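Local coordinates for ABC transporter, substrate binding protein (Aeropyrum pernix, PDB 3EAF) that probably captures a solute outside the membrane and delivers it to an ABC importer, as substrate-binding proteins of this family do, at residues V77-G82 with E318-A323; G131-A136 with E370-V375; W83-T88 with K151-R156; D265-Q270 with N296-I301. One frame throughout, in Å; residues are numbered along the deposited sequence.

Contact 1 (V77-G82 with E318-A323)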
loop_
_atom_site.group_PDB
_atom_site.type_symbol
_atom_site.label_atom_id
_atom_site.label_comp_id
_atom_site.label_asym_id
_atom_site.label_seq_id
_atom_site.Cartn_x
_atom_site.Cartn_y
_atom_site.Cartn_z
ATOM N N VAL A 77 -19.594 -6.417 -12.054
ATOM C CA VAL A 77 -18.577 -6.974 -11.147
ATOM C C VAL A 77 -19.109 -7.052 -9.717
ATOM O O VAL A 77 -19.973 -6.263 -9.337
ATOM C CB VAL A 77 -17.239 -6.175 -11.174
ATOM C CG1 VAL A 77 -16.657 -6.137 -12.588
ATOM C CG2 VAL A 77 -17.416 -4.759 -10.612
ATOM N N ILE A 78 -18.611 -8.016 -8.938
ATOM C CA ILE A 78 -18.980 -8.118 -7.521
ATOM C C ILE A 78 -17.822 -7.691 -6.625
ATOM O O ILE A 78 -17.953 -7.639 -5.400
ATOM C CB ILE A 78 -19.472 -9.550 -7.111
ATOM C CG1 ILE A 78 -18.428 -10.622 -7.450
ATOM C CG2 ILE A 78 -20.821 -9.869 -7.768
ATOM C CD1 ILE A 78 -18.668 -11.945 -6.748
ATOM N N ALA A 79 -16.686 -7.399 -7.252
ATOM C CA ALA A 79 -15.492 -6.958 -6.542
ATOM C C ALA A 79 -14.576 -6.194 -7.490
ATOM O O ALA A 79 -14.583 -6.437 -8.696
ATOM C CB ALA A 79 -14.753 -8.157 -5.920
ATOM N N ILE A 80 -13.809 -5.259 -6.932
ATOM C CA ILE A 80 -12.799 -4.517 -7.680
ATOM C C ILE A 80 -11.496 -4.504 -6.899
ATOM O O ILE A 80 -11.481 -4.232 -5.688
ATOM C CB ILE A 80 -13.233 -3.052 -7.969
ATOM C CG1 ILE A 80 -14.438 -3.029 -8.915
ATOM C CG2 ILE A 80 -12.072 -2.246 -8.580
ATOM C CD1 ILE A 80 -15.182 -1.683 -8.950
ATOM N N ILE A 81 -10.415 -4.819 -7.604
ATOM C CA ILE A 81 -9.066 -4.659 -7.094
ATOM C C ILE A 81 -8.600 -3.308 -7.607
ATOM O O ILE A 81 -8.348 -3.143 -8.809
ATOM C CB ILE A 81 -8.140 -5.805 -7.583
ATOM C CG1 ILE A 81 -8.717 -7.180 -7.182
ATOM C CG2 ILE A 81 -6.687 -5.604 -7.094
ATOM C CD1 ILE A 81 -8.794 -7.453 -5.670
ATOM N N GLY A 82 -8.521 -2.335 -6.701
ATOM C CA GLY A 82 -8.325 -0.941 -7.087
ATOM C C GLY A 82 -6.971 -0.344 -6.761
ATOM O O GLY A 82 -6.032 -1.056 -6.395
ATOM N N GLU A 318 -21.742 -8.513 -1.378
ATOM C CA GLU A 318 -22.142 -8.506 0.030
ATOM C C GLU A 318 -21.745 -9.786 0.771
ATOM O O GLU A 318 -21.400 -9.736 1.951
ATOM C CB GLU A 318 -23.648 -8.267 0.154
ATOM C CG GLU A 318 -24.137 -8.078 1.577
ATOM C CD GLU A 318 -25.591 -7.665 1.633
ATOM O OE1 GLU A 318 -26.456 -8.461 1.197
ATOM O OE2 GLU A 318 -25.867 -6.542 2.112
ATOM N N ALA A 319 -21.802 -10.928 0.085
ATOM C CA ALA A 319 -21.340 -12.191 0.661
ATOM C C ALA A 319 -19.835 -12.117 0.914
ATOM O O ALA A 319 -19.345 -12.600 1.934
ATOM C CB ALA A 319 -21.676 -13.362 -0.260
ATOM N N LEU A 320 -19.113 -11.489 -0.013
ATOM C CA LEU A 320 -17.662 -11.311 0.108
ATOM C C LEU A 320 -17.287 -10.357 1.243
ATOM O O LEU A 320 -16.363 -10.647 2.008
ATOM C CB LEU A 320 -17.057 -10.828 -1.220
ATOM C CG LEU A 320 -17.072 -11.821 -2.391
ATOM C CD1 LEU A 320 -16.615 -11.145 -3.669
ATOM C CD2 LEU A 320 -16.214 -13.051 -2.100
ATOM N N LYS A 321 -18.006 -9.234 1.348
ATOM C CA LYS A 321 -17.792 -8.274 2.449
ATOM C C LYS A 321 -17.953 -8.927 3.817
ATOM O O LYS A 321 -17.129 -8.734 4.710
ATOM C CB LYS A 321 -18.745 -7.071 2.360
ATOM C CG LYS A 321 -19.098 -6.478 3.753
ATOM C CD LYS A 321 -19.751 -5.133 3.671
ATOM C CE LYS A 321 -20.891 -4.980 4.677
ATOM N NZ LYS A 321 -20.516 -5.117 6.108
ATOM N N GLU A 322 -19.027 -9.690 3.973
ATOM C CA GLU A 322 -19.357 -10.296 5.252
ATOM C C GLU A 322 -18.349 -11.379 5.646
ATOM O O GLU A 322 -17.998 -11.505 6.822
ATOM C CB GLU A 322 -20.801 -10.808 5.237
ATOM C CG GLU A 322 -21.821 -9.657 5.163
ATOM C CD GLU A 322 -23.269 -10.100 5.229
ATOM O OE1 GLU A 322 -23.539 -11.322 5.320
ATOM O OE2 GLU A 322 -24.156 -9.212 5.182
ATOM N N ALA A 323 -17.875 -12.132 4.653
ATOM C CA ALA A 323 -16.819 -13.117 4.847
ATOM C C ALA A 323 -15.513 -12.467 5.296
ATOM O O ALA A 323 -14.815 -13.007 6.145
ATOM C CB ALA A 323 -16.598 -13.925 3.567
#

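Contact 2 (G131-A136 with E370-V375)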
loop_
_atom_site.group_PDB
_atom_site.type_symbol
_atom_site.label_atom_id
_atom_site.label_comp_id
_atom_site.label_asym_id
_atom_site.label_seq_id
_atom_site.Cartn_x
_atom_site.Cartn_y
_atom_site.Cartn_z
ATOM N N GLY A 131 6.519 3.707 11.705
ATOM C CA GLY A 131 7.850 4.009 11.163
ATOM C C GLY A 131 8.560 5.122 11.919
ATOM O O GLY A 131 9.780 5.071 12.113
ATOM N N LEU A 132 7.795 6.130 12.345
ATOM C CA LEU A 132 8.354 7.276 13.068
ATOM C C LEU A 132 8.732 6.916 14.506
ATOM O O LEU A 132 9.718 7.434 15.039
ATOM C CB LEU A 132 7.384 8.462 13.029
ATOM C CG LEU A 132 7.221 9.116 11.648
ATOM C CD1 LEU A 132 5.967 9.982 11.598
ATOM C CD2 LEU A 132 8.477 9.918 11.246
ATOM N N ALA A 133 7.940 6.031 15.119
ATOM C CA ALA A 133 8.250 5.446 16.427
ATOM C C ALA A 133 9.549 4.659 16.359
ATOM O O ALA A 133 10.381 4.741 17.277
ATOM C CB ALA A 133 7.102 4.550 16.901
ATOM N N PHE A 134 9.727 3.900 15.275
ATOM C CA PHE A 134 10.999 3.223 15.009
ATOM C C PHE A 134 12.161 4.222 15.031
ATOM O O PHE A 134 13.170 3.990 15.707
ATOM C CB PHE A 134 10.995 2.459 13.672
ATOM C CG PHE A 134 12.380 2.176 13.147
ATOM C CD1 PHE A 134 13.105 1.080 13.614
ATOM C CD2 PHE A 134 12.986 3.044 12.243
ATOM C CE1 PHE A 134 14.399 0.838 13.162
ATOM C CE2 PHE A 134 14.282 2.815 11.792
ATOM C CZ PHE A 134 14.988 1.710 12.245
ATOM N N LEU A 135 12.013 5.321 14.289
ATOM C CA LEU A 135 13.041 6.366 14.220
ATOM C C LEU A 135 13.343 6.965 15.588
ATOM O O LEU A 135 14.507 7.124 15.956
ATOM C CB LEU A 135 12.617 7.484 13.258
ATOM C CG LEU A 135 13.330 7.722 11.918
ATOM C CD1 LEU A 135 13.722 6.447 11.208
ATOM C CD2 LEU A 135 12.460 8.595 11.023
ATOM N N ALA A 136 12.288 7.295 16.330
ATOM C CA ALA A 136 12.423 7.942 17.638
ATOM C C ALA A 136 13.101 7.035 18.666
ATOM O O ALA A 136 13.916 7.496 19.461
ATOM C CB ALA A 136 11.061 8.407 18.145
ATOM N N GLU A 370 5.790 -1.175 15.650
ATOM C CA GLU A 370 4.413 -0.734 15.833
ATOM C C GLU A 370 4.377 0.543 16.658
ATOM O O GLU A 370 5.143 0.696 17.609
ATOM C CB GLU A 370 3.605 -1.831 16.535
ATOM C CG GLU A 370 2.096 -1.708 16.395
ATOM C CD GLU A 370 1.340 -2.759 17.193
ATOM O OE1 GLU A 370 1.934 -3.804 17.533
ATOM O OE2 GLU A 370 0.142 -2.546 17.481
ATOM N N ALA A 371 3.485 1.457 16.288
ATOM C CA ALA A 371 3.245 2.671 17.067
ATOM C C ALA A 371 2.686 2.306 18.449
ATOM O O ALA A 371 2.036 1.261 18.588
ATOM C CB ALA A 371 2.283 3.582 16.325
ATOM N N PRO A 372 2.942 3.153 19.475
ATOM C CA PRO A 372 2.375 2.903 20.808
ATOM C C PRO A 372 0.881 2.620 20.748
ATOM O O PRO A 372 0.165 3.218 19.935
ATOM C CB PRO A 372 2.628 4.216 21.560
ATOM C CG PRO A 372 3.830 4.805 20.905
ATOM C CD PRO A 372 3.784 4.370 19.452
ATOM N N SER A 373 0.423 1.722 21.611
ATOM C CA SER A 373 -0.978 1.301 21.645
ATOM C C SER A 373 -1.957 2.459 21.882
ATOM O O SER A 373 -3.089 2.427 21.397
ATOM C CB SER A 373 -1.177 0.228 22.718
ATOM O OG SER A 373 -0.331 -0.887 22.478
ATOM N N GLN A 374 -1.512 3.474 22.616
ATOM C CA GLN A 374 -2.388 4.570 23.033
ATOM C C GLN A 374 -2.610 5.611 21.931
ATOM O O GLN A 374 -3.477 6.477 22.055
ATOM C CB GLN A 374 -1.878 5.213 24.342
ATOM C CG GLN A 374 -0.421 5.737 24.306
ATOM C CD GLN A 374 0.279 5.742 25.676
ATOM O OE1 GLN A 374 -0.361 5.683 26.730
ATOM N NE2 GLN A 374 1.609 5.825 25.653
ATOM N N VAL A 375 -1.836 5.509 20.851
ATOM C CA VAL A 375 -1.900 6.468 19.747
ATOM C C VAL A 375 -2.880 5.957 18.695
ATOM O O VAL A 375 -2.618 4.960 18.011
ATOM C CB VAL A 375 -0.510 6.706 19.114
ATOM C CG1 VAL A 375 -0.591 7.768 18.024
ATOM C CG2 VAL A 375 0.515 7.097 20.181
#

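Contact 3 (W83-T88 with K151-R156)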
loop_
_atom_site.group_PDB
_atom_site.type_symbol
_atom_site.label_atom_id
_atom_site.label_comp_id
_atom_site.label_asym_id
_atom_site.label_seq_id
_atom_site.Cartn_x
_atom_site.Cartn_y
_atom_site.Cartn_z
ATOM N N TRP A 83 -6.887 0.981 -6.878
ATOM C CA TRP A 83 -5.607 1.676 -6.821
ATOM C C TRP A 83 -5.613 2.957 -5.951
ATOM O O TRP A 83 -5.428 2.875 -4.737
ATOM C CB TRP A 83 -5.070 1.933 -8.247
ATOM C CG TRP A 83 -3.712 2.582 -8.276
ATOM C CD1 TRP A 83 -3.419 3.870 -8.641
ATOM C CD2 TRP A 83 -2.465 1.979 -7.897
ATOM N NE1 TRP A 83 -2.064 4.103 -8.514
ATOM C CE2 TRP A 83 -1.457 2.957 -8.064
ATOM C CE3 TRP A 83 -2.105 0.704 -7.434
ATOM C CZ2 TRP A 83 -0.109 2.701 -7.780
ATOM C CZ3 TRP A 83 -0.759 0.450 -7.154
ATOM C CH2 TRP A 83 0.218 1.448 -7.322
ATOM N N GLY A 84 -5.833 4.117 -6.562
ATOM C CA GLY A 84 -5.454 5.404 -5.951
ATOM C C GLY A 84 -6.302 5.869 -4.783
ATOM O O GLY A 84 -7.497 5.586 -4.728
ATOM N N THR A 85 -5.683 6.584 -3.843
ATOM C CA THR A 85 -6.409 7.111 -2.673
ATOM C C THR A 85 -7.579 8.021 -3.057
ATOM O O THR A 85 -8.698 7.830 -2.564
ATOM C CB THR A 85 -5.465 7.839 -1.676
ATOM O OG1 THR A 85 -4.658 6.874 -1.004
ATOM C CG2 THR A 85 -6.260 8.633 -0.624
ATOM N N ALA A 86 -7.319 9.000 -3.927
ATOM C CA ALA A 86 -8.351 9.951 -4.351
ATOM C C ALA A 86 -9.576 9.242 -4.925
ATOM O O ALA A 86 -10.690 9.444 -4.442
ATOM C CB ALA A 86 -7.792 10.979 -5.360
ATOM N N ASP A 87 -9.371 8.404 -5.941
ATOM C CA ASP A 87 -10.502 7.703 -6.556
ATOM C C ASP A 87 -11.184 6.671 -5.646
ATOM O O ASP A 87 -12.415 6.584 -5.635
ATOM C CB ASP A 87 -10.171 7.125 -7.942
ATOM C CG ASP A 87 -8.890 6.313 -7.967
ATOM O OD1 ASP A 87 -7.786 6.908 -7.980
ATOM O OD2 ASP A 87 -8.987 5.075 -8.031
ATOM N N THR A 88 -10.394 5.910 -4.882
ATOM C CA THR A 88 -10.951 4.919 -3.955
ATOM C C THR A 88 -11.839 5.594 -2.910
ATOM O O THR A 88 -12.920 5.080 -2.593
ATOM C CB THR A 88 -9.860 4.043 -3.271
ATOM O OG1 THR A 88 -8.932 3.555 -4.246
ATOM C CG2 THR A 88 -10.491 2.855 -2.552
ATOM N N LYS A 151 -1.322 18.707 -2.942
ATOM C CA LYS A 151 -2.450 18.652 -3.886
ATOM C C LYS A 151 -3.004 17.244 -4.120
ATOM O O LYS A 151 -4.066 17.074 -4.738
ATOM C CB LYS A 151 -2.035 19.257 -5.228
ATOM C CG LYS A 151 -1.647 20.721 -5.140
ATOM C CD LYS A 151 -1.233 21.276 -6.498
ATOM C CE LYS A 151 -0.328 22.493 -6.328
ATOM N NZ LYS A 151 -0.221 23.271 -7.592
ATOM N N VAL A 152 -2.281 16.244 -3.622
ATOM C CA VAL A 152 -2.604 14.850 -3.880
ATOM C C VAL A 152 -3.138 14.190 -2.608
ATOM O O VAL A 152 -2.466 14.194 -1.573
ATOM C CB VAL A 152 -1.368 14.110 -4.440
ATOM C CG1 VAL A 152 -1.659 12.629 -4.650
ATOM C CG2 VAL A 152 -0.931 14.754 -5.762
ATOM N N ALA A 153 -4.351 13.639 -2.689
ATOM C CA ALA A 153 -5.005 13.008 -1.527
ATOM C C ALA A 153 -4.132 11.924 -0.862
ATOM O O ALA A 153 -4.074 11.826 0.372
ATOM C CB ALA A 153 -6.375 12.441 -1.920
ATOM N N TYR A 154 -3.467 11.115 -1.686
ATOM C CA TYR A 154 -2.509 10.102 -1.218
ATOM C C TYR A 154 -1.360 10.705 -0.402
ATOM O O TYR A 154 -1.063 10.248 0.712
ATOM C CB TYR A 154 -1.966 9.313 -2.421
ATOM C CG TYR A 154 -0.560 8.754 -2.269
ATOM C CD1 TYR A 154 -0.239 7.861 -1.231
ATOM C CD2 TYR A 154 0.444 9.104 -3.170
ATOM C CE1 TYR A 154 1.048 7.347 -1.087
ATOM C CE2 TYR A 154 1.742 8.586 -3.039
ATOM C CZ TYR A 154 2.028 7.713 -1.998
ATOM O OH TYR A 154 3.292 7.204 -1.858
ATOM N N SER A 155 -0.721 11.725 -0.971
ATOM C CA SER A 155 0.434 12.376 -0.344
ATOM C C SER A 155 0.079 13.049 0.980
ATOM O O SER A 155 0.916 13.139 1.877
ATOM C CB SER A 155 1.037 13.403 -1.301
ATOM O OG SER A 155 1.379 12.798 -2.528
ATOM N N ARG A 156 -1.166 13.513 1.081
ATOM C CA ARG A 156 -1.678 14.206 2.265
ATOM C C ARG A 156 -2.151 13.267 3.375
ATOM O O ARG A 156 -2.249 13.675 4.530
ATOM C CB ARG A 156 -2.890 15.064 1.885
ATOM C CG ARG A 156 -2.630 16.321 1.085
ATOM C CD ARG A 156 -3.875 17.234 1.139
ATOM N NE ARG A 156 -5.068 16.623 0.541
ATOM C CZ ARG A 156 -5.503 16.861 -0.699
ATOM N NH1 ARG A 156 -4.847 17.703 -1.494
ATOM N NH2 ARG A 156 -6.607 16.270 -1.148
HETATM O O HOH W 1 -4.523 10.360 -4.433
#

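Contact 4 (D265-Q270 with N296-I301)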
loop_
_atom_site.group_PDB
_atom_site.type_symbol
_atom_site.label_atom_id
_atom_site.label_comp_id
_atom_site.label_asym_id
_atom_site.label_seq_id
_atom_site.Cartn_x
_atom_site.Cartn_y
_atom_site.Cartn_z
ATOM N N ASP A 265 12.002 -18.273 2.596
ATOM C CA ASP A 265 11.351 -19.327 3.367
ATOM C C ASP A 265 9.914 -18.965 3.757
ATOM O O ASP A 265 9.312 -19.597 4.626
ATOM C CB ASP A 265 12.200 -19.670 4.592
ATOM C CG ASP A 265 13.538 -20.291 4.210
ATOM O OD1 ASP A 265 13.543 -21.439 3.715
ATOM O OD2 ASP A 265 14.581 -19.638 4.395
ATOM N N VAL A 266 9.363 -17.953 3.089
ATOM C CA VAL A 266 7.985 -17.544 3.332
ATOM C C VAL A 266 7.070 -18.194 2.299
ATOM O O VAL A 266 7.290 -18.056 1.092
ATOM C CB VAL A 266 7.833 -15.989 3.349
ATOM C CG1 VAL A 266 6.373 -15.591 3.479
ATOM C CG2 VAL A 266 8.648 -15.390 4.503
ATOM N N GLU A 267 6.052 -18.898 2.795
ATOM C CA GLU A 267 5.120 -19.669 1.971
ATOM C C GLU A 267 4.509 -18.816 0.854
ATOM O O GLU A 267 4.542 -19.205 -0.321
ATOM C CB GLU A 267 4.040 -20.310 2.859
ATOM C CG GLU A 267 3.277 -21.484 2.235
ATOM C CD GLU A 267 2.149 -21.038 1.308
ATOM O OE1 GLU A 267 1.718 -19.869 1.418
ATOM O OE2 GLU A 267 1.695 -21.852 0.467
ATOM N N GLY A 268 3.989 -17.644 1.222
ATOM C CA GLY A 268 3.335 -16.736 0.274
ATOM C C GLY A 268 4.262 -16.187 -0.795
ATOM O O GLY A 268 3.846 -16.006 -1.936
ATOM N N ILE A 269 5.513 -15.922 -0.423
ATOM C CA ILE A 269 6.562 -15.557 -1.379
ATOM C C ILE A 269 6.854 -16.717 -2.349
ATOM O O ILE A 269 7.018 -16.504 -3.557
ATOM C CB ILE A 269 7.870 -15.096 -0.656
ATOM C CG1 ILE A 269 7.639 -13.801 0.147
ATOM C CG2 ILE A 269 9.014 -14.898 -1.646
ATOM C CD1 ILE A 269 7.147 -12.608 -0.680
ATOM N N GLN A 270 6.911 -17.941 -1.824
ATOM C CA GLN A 270 7.092 -19.125 -2.676
ATOM C C GLN A 270 5.883 -19.398 -3.577
ATOM O O GLN A 270 6.033 -19.933 -4.679
ATOM C CB GLN A 270 7.463 -20.361 -1.846
ATOM C CG GLN A 270 8.879 -20.306 -1.267
ATOM C CD GLN A 270 9.947 -20.017 -2.319
ATOM O OE1 GLN A 270 9.924 -20.567 -3.416
ATOM N NE2 GLN A 270 10.879 -19.152 -1.983
ATOM N N ASN A 296 -3.519 -8.520 -2.692
ATOM C CA ASN A 296 -4.871 -7.976 -2.831
ATOM C C ASN A 296 -5.821 -8.985 -3.474
ATOM O O ASN A 296 -6.924 -9.210 -2.982
ATOM C CB ASN A 296 -4.879 -6.629 -3.570
ATOM C CG ASN A 296 -4.468 -5.463 -2.662
ATOM O OD1 ASN A 296 -3.984 -5.677 -1.550
ATOM N ND2 ASN A 296 -4.663 -4.231 -3.133
ATOM N N VAL A 297 -5.372 -9.615 -4.552
ATOM C CA VAL A 297 -6.155 -10.667 -5.201
ATOM C C VAL A 297 -6.340 -11.857 -4.248
ATOM O O VAL A 297 -7.446 -12.400 -4.134
ATOM C CB VAL A 297 -5.499 -11.108 -6.528
ATOM C CG1 VAL A 297 -6.213 -12.309 -7.122
ATOM C CG2 VAL A 297 -5.474 -9.931 -7.521
ATOM N N TRP A 298 -5.266 -12.231 -3.549
ATOM C CA TRP A 298 -5.297 -13.381 -2.641
ATOM C C TRP A 298 -6.311 -13.185 -1.522
ATOM O O TRP A 298 -6.992 -14.136 -1.130
ATOM C CB TRP A 298 -3.917 -13.641 -2.033
ATOM C CG TRP A 298 -3.686 -15.060 -1.553
ATOM C CD1 TRP A 298 -4.617 -16.062 -1.410
ATOM C CD2 TRP A 298 -2.435 -15.620 -1.137
ATOM N NE1 TRP A 298 -4.012 -17.212 -0.950
ATOM C CE2 TRP A 298 -2.676 -16.965 -0.767
ATOM C CE3 TRP A 298 -1.128 -15.114 -1.038
ATOM C CZ2 TRP A 298 -1.658 -17.809 -0.301
ATOM C CZ3 TRP A 298 -0.113 -15.964 -0.584
ATOM C CH2 TRP A 298 -0.389 -17.296 -0.232
ATOM N N LEU A 299 -6.400 -11.963 -0.995
ATOM C CA LEU A 299 -7.393 -11.658 0.028
ATOM C C LEU A 299 -8.804 -11.931 -0.495
ATOM O O LEU A 299 -9.637 -12.476 0.223
ATOM C CB LEU A 299 -7.263 -10.204 0.522
ATOM C CG LEU A 299 -8.223 -9.777 1.646
ATOM C CD1 LEU A 299 -7.878 -10.480 2.971
ATOM C CD2 LEU A 299 -8.230 -8.261 1.821
ATOM N N LEU A 300 -9.066 -11.545 -1.743
ATOM C CA LEU A 300 -10.336 -11.851 -2.400
ATOM C C LEU A 300 -10.581 -13.366 -2.506
ATOM O O LEU A 300 -11.684 -13.846 -2.213
ATOM C CB LEU A 300 -10.392 -11.198 -3.789
ATOM C CG LEU A 300 -11.583 -11.526 -4.687
ATOM C CD1 LEU A 300 -12.881 -10.985 -4.091
ATOM C CD2 LEU A 300 -11.358 -10.991 -6.093
ATOM N N ILE A 301 -9.559 -14.106 -2.928
ATOM C CA ILE A 301 -9.629 -15.570 -3.034
ATOM C C ILE A 301 -10.036 -16.199 -1.704
ATOM O O ILE A 301 -10.911 -17.070 -1.661
ATOM C CB ILE A 301 -8.265 -16.184 -3.487
ATOM C CG1 ILE A 301 -7.834 -15.648 -4.862
ATOM C CG2 ILE A 301 -8.300 -17.717 -3.455
ATOM C CD1 ILE A 301 -8.897 -15.688 -5.935
#

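Contact 1 (V77-G82 with E318-A323)
Apolar contacts carry the whole pairing of Ile78 and Ala79 with Leu320, and a single methyl group serves both partners. Leu320 CD1 lies 3.8 Å from Ile78 CD1 and 4.2 Å from Ala79 CB, reaching both residues from the flank of helix 317-326. The two longer side chains cross at about a right angle and touch through their terminal CD1 methyls. Ile78 places CG1 between its own backbone N and carbonyl carbon (chi1 56°), and a nearly extended second torsion carries CD1 out to the leucine. Spacing agrees with a contact made through side chains alone: the CA atoms of Ala79 and Leu320 stand 8.2 Å apart, and no hydrogen bond joins the segments.

Polar interactions lie elsewhere: Lys321 forms a salt bridge with Glu325 of the same helix, one of the magnesium ligands, and Glu322 one with Arg315 at the end of helix 309-315. Within helix 317-326, Glu322 N bonds to Glu318 O at 3.1 Å. Leu320 turns from this charged side and also packs on Leu300, Ala303 and Ile304 of helix 288-304 and on Thr101 of strand 101-104.

With 99 Å² buried and no directional bond, the contact implies that the helix is docked on the N-terminal lobe by hydrophobic packing, so its position probably depends on shape and on the surrounding apolar residues.

Contact 2 (G131-A136 with E370-V375)
Behind Ala133, which faces Pro372 across the contact, the Phe134 ring has Gly131 O of its own helix at its edge and in its plane. On the sheet side that ring meets Phe369 edge-to-face, and Phe252 with the planes at about 60°. The helix therefore turns its aromatic residue to the sheet and the small Ala133 to the loop.

Ala133 CB does all the touching from the helix. It lies 4.2 Å from Pro372 CD, at the nitrogen-bonded corner of the pyrrolidine ring, 4.3 Å from Ala371 CA and 4.4 Å from Glu370 O, so three consecutive residues pass over one methyl. The short side chain permits a close approach of the backbones, with CA atoms of Ala133 and Ala371 5.8 Å apart. No hydrogen bond links the segments, but just before the helical one Ser130 OG bonds to Ala371 N.

Arg350 grips the loop at three points: NH1 pairs with Glu370 OE2 and also bonds to Ala371 O, while NH2 bonds to Pro372 O. From Pro372 the chain enters a type I beta turn, closed by Val375 N to Pro372 O at 3.2 Å.

Such layering, a helix laid on a sheet with the chain that leaves the edge strand 363-369 passing along its flank, belongs to the alpha/beta architecture of the C-terminal lobe in periplasmic-binding-protein folds.

Contact 3 (W83-T88 with K151-R156)
Thr85 keeps OG1 beside its backbone N (chi1 -72°), which leaves CG2 on the side away from that N and sends the methyl to Ala153 C at 3.9 Å. Thr85 CB itself lies against Tyr154 CA (3.8 Å) and CB. In Tyr154 it is CG that lies on the far side from the N (chi1 151°), carrying the ring off along its own course while CB stays 3.9 Å from Thr85 CB. The two side chains cross at about a right angle. Alongside, Ala86 CB and Ala153 CB pack methyl to methyl at 4.0 Å.

Both segments lead into helices, 85-98 and the single turn 153-156, one following a strand of each lobe's sheet, and Gly84 and Val152 occupy the N-cap positions. The contact thus spans the two lobes of the periplasmic-binding-protein fold at the cleft between them, consistent with a closed arrangement. The CA atoms of Thr85 and Tyr154 are only 5.1 Å apart.

One water bridges the helix starts, accepting from Ala86 N at 3.2 Å and from Tyr154 N at 3.0 Å. Each N-H lies where a helix has no preceding turn to bond it, and the paired helix ends would probably polarise the water oxygen. Thr85 OG1 bonds to Ser106 OG, and Tyr154 OH to Asn231 OD1; a glycerol, probably from the crystallisation liquor, lies against Thr85 in the cleft.

Contact 4 (D265-Q270 with N296-I301)
Gly268 and Trp298 mark the closest backbone approach, yet their CA atoms are 9.7 Å apart, a gap filled mainly by the indole. In Trp298, CG lies anti to the backbone N (chi1 -157°), which points the indole toward helix 267-278, six-membered part first. Its outer edge abuts the first turn of that helix, with CZ3 at 3.6 Å from Gly268 CA and CH2 at 3.8 Å from the same atom. Gly268 approaches near the ring plane, so its alpha carbon meets the rim of the indole and does not cover a face.

Glu267 adds a polar neighbour at the same rim. Its chain bends at the second torsion (chi2 -82°) and returns OE1 to 3.7 Å from Trp298 CH2, again near the ring plane, while the carboxylate is turned 49° from the indole. No hydrogen bond forms here, but an oxygen level with the C-H edge is placed where the ring's weak positive rim would probably suit it.

Around this point, Gly268 pairs through its backbone with Gly332, and the Trp298 ring also meets Phe35 of helix 18-38, the planes at about 40°. Helix 288-304 uses its other residues elsewhere: Val297 and Ile301 rest on helix 18-38, Asn296 and Leu300 touch Ile103 of strand 101-104, and Leu299 packs on Leu324 of helix 317-326, leaving Trp298 to span the distance to helix 267-278.

In the fold
From the N terminus, the chain first enters contact 1 at 77-82 and, directly after, contact 3 at 83-88. Contact 3 closes at 151-156, joining the lobes across the cleft, well within the long loop of contact 1. Contact 2 opens at 131-136, before contact 3 has closed, so these two cross. The short loop of contact 4, 265-270 to 296-301, then lies inside both contact 1 and contact 2. Contact 1 closes at 318-323 and contact 2 at 370-375, again crossing. Contacts 1 and 4 touch, Ala79 CB lying 3.9 Å from Leu300 CD1: contact 1 sets a late helix on the N-terminal lobe's strand, and contact 4 joins two late helices of that lobe. Contact 2 belongs to the C-terminal lobe.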